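Long-range contact in putative Nitroreductase (Desulfovibrio desulfuricans subsp. desulfuricans str. G20, PDB 3E39), which binds flavin mononucleotide and probably works as an FMN-dependent oxidoreductase of the nitroreductase family: residues L117-L122 against I149-P154. Numbering follows the deposited sequence.
Sequences LGAVWL and IAAGHP. With FMN (flavin mononucleotide), chain E.
Leu117 sets one methyl, CD2, squarely over the face of the His153 imidazole, a CH-pi contact with CD2 3.4 Å from the centroid of the His153 ring and 11° off its normal. Its CG lies anti to the carbonyl carbon (chi1 -63°), and from there the branch reaches the ring at the point where strand 118-122 starts and strand 143-152 stops. The far end of the same imidazole, NE2, makes a weak hydrogen bond to Ala25 O, while Leu117 also packs on Ala30 and Ile34 of helix 28-39. Beyond this pair the strands run antiparallel, and four backbone bonds tie Gly118 to Gly152 and Val120 to Ala150, each in both directions. Gly118 N to Gly152 O is the shortest at 2.7 Å. In this nitroreductase fold strand 118-122 is the outermost strand on its side of the antiparallel sheet within this chain, and the flavin lies against Val120, Trp121 and Leu122, towards its C-terminal end. On one face of the sheet Ala150 CB meets two branches: Val120 CG1 at 3.9 Å and Leu122 CD1 at 4.0 Å. Ile74 of helix 72-77 packs on all three residues. Val120 and Leu122 divide their methyls between strand and cofactor: Val120 CG2, anti to its own N, points to FMN N1 at 3.7 Å, and Leu122 CD2 approaches FMN N3 at 3.5 Å. The opposite face carries Ala119, whose CB touches Ile149 CG2 at 3.9 Å and lies beside the methyl of Ala151, while Ile149 packs on Met108 and Leu109 of helix 94-114. Further along this face the Trp121 indole has FMN C8M over the centre of one ring face. The backbone carbonyl oxygen, Trp121 O, comes within 2.9 Å of FMN C10.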
loop_
_atom_site.group_PDB
_atom_site.type_symbol
_atom_site.label_atom_id
_atom_site.label_comp_id
_atom_site.label_asym_id
_atom_site.label_seq_id
_atom_site.Cartn_x
_atom_site.Cartn_y
_atom_site.Cartn_z
ATOM N N LEU A 117 -2.842 17.436 -5.805
ATOM C CA LEU A 117 -2.912 17.805 -4.405
ATOM C C LEU A 117 -1.657 17.313 -3.721
ATOM O O LEU A 117 -0.958 16.422 -4.229
ATOM C CB LEU A 117 -4.154 17.220 -3.726
ATOM C CG LEU A 117 -5.502 17.682 -4.246
ATOM C CD1 LEU A 117 -6.600 16.887 -3.580
ATOM C CD2 LEU A 117 -5.668 19.200 -4.006
ATOM N N GLY A 118 -1.346 17.925 -2.586
ATOM C CA GLY A 118 -0.230 17.537 -1.728
ATOM C C GLY A 118 -0.827 16.804 -0.532
ATOM O O GLY A 118 -1.872 17.190 -0.020
ATOM N N ALA A 119 -0.189 15.724 -0.122
ATOM C CA ALA A 119 -0.645 14.935 1.032
ATOM C C ALA A 119 0.492 14.311 1.801
ATOM O O ALA A 119 1.588 14.120 1.272
ATOM C CB ALA A 119 -1.632 13.832 0.592
ATOM N N VAL A 120 0.207 13.986 3.059
ATOM C CA VAL A 120 1.148 13.280 3.907
ATOM C C VAL A 120 0.437 12.245 4.811
ATOM O O VAL A 120 -0.639 12.509 5.401
ATOM C CB VAL A 120 2.062 14.241 4.738
ATOM C CG1 VAL A 120 1.214 15.200 5.641
ATOM C CG2 VAL A 120 3.074 13.433 5.558
ATOM N N TRP A 121 1.042 11.057 4.854
ATOM C CA TRP A 121 0.612 9.937 5.682
ATOM C C TRP A 121 1.056 10.273 7.089
ATOM O O TRP A 121 2.233 10.462 7.320
ATOM C CB TRP A 121 1.360 8.698 5.215
ATOM C CG TRP A 121 1.051 7.400 5.883
ATOM C CD1 TRP A 121 0.708 7.171 7.186
ATOM C CD2 TRP A 121 1.160 6.125 5.265
ATOM N NE1 TRP A 121 0.570 5.820 7.408
ATOM C CE2 TRP A 121 0.833 5.155 6.234
ATOM C CE3 TRP A 121 1.500 5.704 3.974
ATOM C CZ2 TRP A 121 0.830 3.784 5.954
ATOM C CZ3 TRP A 121 1.487 4.332 3.698
ATOM C CH2 TRP A 121 1.157 3.401 4.676
ATOM N N LEU A 122 0.125 10.366 8.029
ATOM C CA LEU A 122 0.472 10.641 9.413
ATOM C C LEU A 122 0.207 9.389 10.241
ATOM O O LEU A 122 -0.923 8.915 10.286
ATOM C CB LEU A 122 -0.333 11.815 9.962
ATOM C CG LEU A 122 -0.096 13.180 9.321
ATOM C CD1 LEU A 122 -1.016 14.242 9.949
ATOM C CD2 LEU A 122 1.331 13.596 9.442
ATOM N N ILE A 149 -4.476 10.943 6.831
ATOM C CA ILE A 149 -3.866 11.540 5.657
ATOM C C ILE A 149 -4.286 12.992 5.688
ATOM O O ILE A 149 -5.497 13.285 5.678
ATOM C CB ILE A 149 -4.356 10.964 4.326
ATOM C CG1 ILE A 149 -4.162 9.464 4.286
ATOM C CG2 ILE A 149 -3.576 11.597 3.152
ATOM C CD1 ILE A 149 -4.560 8.860 2.984
ATOM N N ALA A 150 -3.294 13.876 5.774
ATOM C CA ALA A 150 -3.514 15.318 5.739
ATOM C C ALA A 150 -3.298 15.738 4.305
ATOM O O ALA A 150 -2.339 15.272 3.686
ATOM C CB ALA A 150 -2.503 16.051 6.665
ATOM N N ALA A 151 -4.152 16.612 3.782
ATOM C CA ALA A 151 -4.075 17.015 2.385
ATOM C C ALA A 151 -4.481 18.465 2.112
ATOM O O ALA A 151 -5.188 19.093 2.885
ATOM C CB ALA A 151 -4.934 16.054 1.497
ATOM N N GLY A 152 -4.049 18.954 0.959
ATOM C CA GLY A 152 -4.390 20.303 0.490
ATOM C C GLY A 152 -3.675 20.589 -0.817
ATOM O O GLY A 152 -2.944 19.737 -1.339
ATOM N N HIS A 153 -3.945 21.743 -1.394
ATOM C CA HIS A 153 -3.207 22.147 -2.577
ATOM C C HIS A 153 -1.802 22.470 -2.060
ATOM O O HIS A 153 -1.625 23.095 -1.006
ATOM C CB HIS A 153 -3.901 23.292 -3.319
ATOM C CG HIS A 153 -5.218 22.906 -3.908
ATOM N ND1 HIS A 153 -5.350 22.426 -5.195
ATOM C CD2 HIS A 153 -6.458 22.873 -3.364
ATOM C CE1 HIS A 153 -6.620 22.156 -5.430
ATOM N NE2 HIS A 153 -7.315 22.412 -4.333
ATOM N N PRO A 154 -0.775 22.008 -2.778
ATOM C CA PRO A 154 0.584 22.078 -2.261
ATOM C C PRO A 154 1.198 23.488 -2.199
ATOM O O PRO A 154 1.017 24.252 -3.151
ATOM C CB PRO A 154 1.347 21.155 -3.222
ATOM C CG PRO A 154 0.559 21.160 -4.479
ATOM C CD PRO A 154 -0.844 21.429 -4.138
HETATM N N1 FMN E . 5.374 12.080 8.107
HETATM C C2 FMN E . 5.188 13.015 9.105
HETATM O O2 FMN E . 5.510 14.181 8.949
HETATM N N3 FMN E . 4.594 12.653 10.295
HETATM C C4 FMN E . 4.183 11.368 10.562
HETATM O O4 FMN E . 3.469 11.152 11.557
HETATM C C4A FMN E . 4.373 10.401 9.568
HETATM N N5 FMN E . 3.962 9.112 9.809
HETATM C C5A FMN E . 4.118 8.132 8.824
HETATM C C6 FMN E . 3.717 6.820 9.102
HETATM C C7 FMN E . 3.850 5.824 8.130
HETATM C C7M FMN E . 3.583 4.388 8.496
HETATM C C8 FMN E . 4.418 6.154 6.884
HETATM C C8M FMN E . 4.548 5.104 5.807
HETATM C C9 FMN E . 4.843 7.461 6.630
HETATM C C9A FMN E . 4.695 8.473 7.602
HETATM N N10 FMN E . 5.120 9.808 7.359
HETATM C C10 FMN E . 4.956 10.772 8.344
HETATM C "C1'" FMN E . 5.763 10.204 6.084
HETATM C "C2'" FMN E . 7.210 9.714 5.986
HETATM O "O2'" FMN E . 8.057 10.513 6.794
HETATM C "C3'" FMN E . 7.657 9.780 4.534
HETATM O "O3'" FMN E . 6.828 8.935 3.770
HETATM C "C4'" FMN E . 9.104 9.329 4.338
HETATM O "O4'" FMN E . 9.963 10.214 5.022
HETATM C "C5'" FMN E . 9.497 9.315 2.881
HETATM O "O5'" FMN E . 9.129 10.526 2.244
HETATM P P FMN E . 8.205 10.641 0.941
HETATM O O1P FMN E . 6.795 10.267 1.371
HETATM O O2P FMN E . 8.311 12.065 0.421
HETATM O O3P FMN E . 8.751 9.634 -0.035
#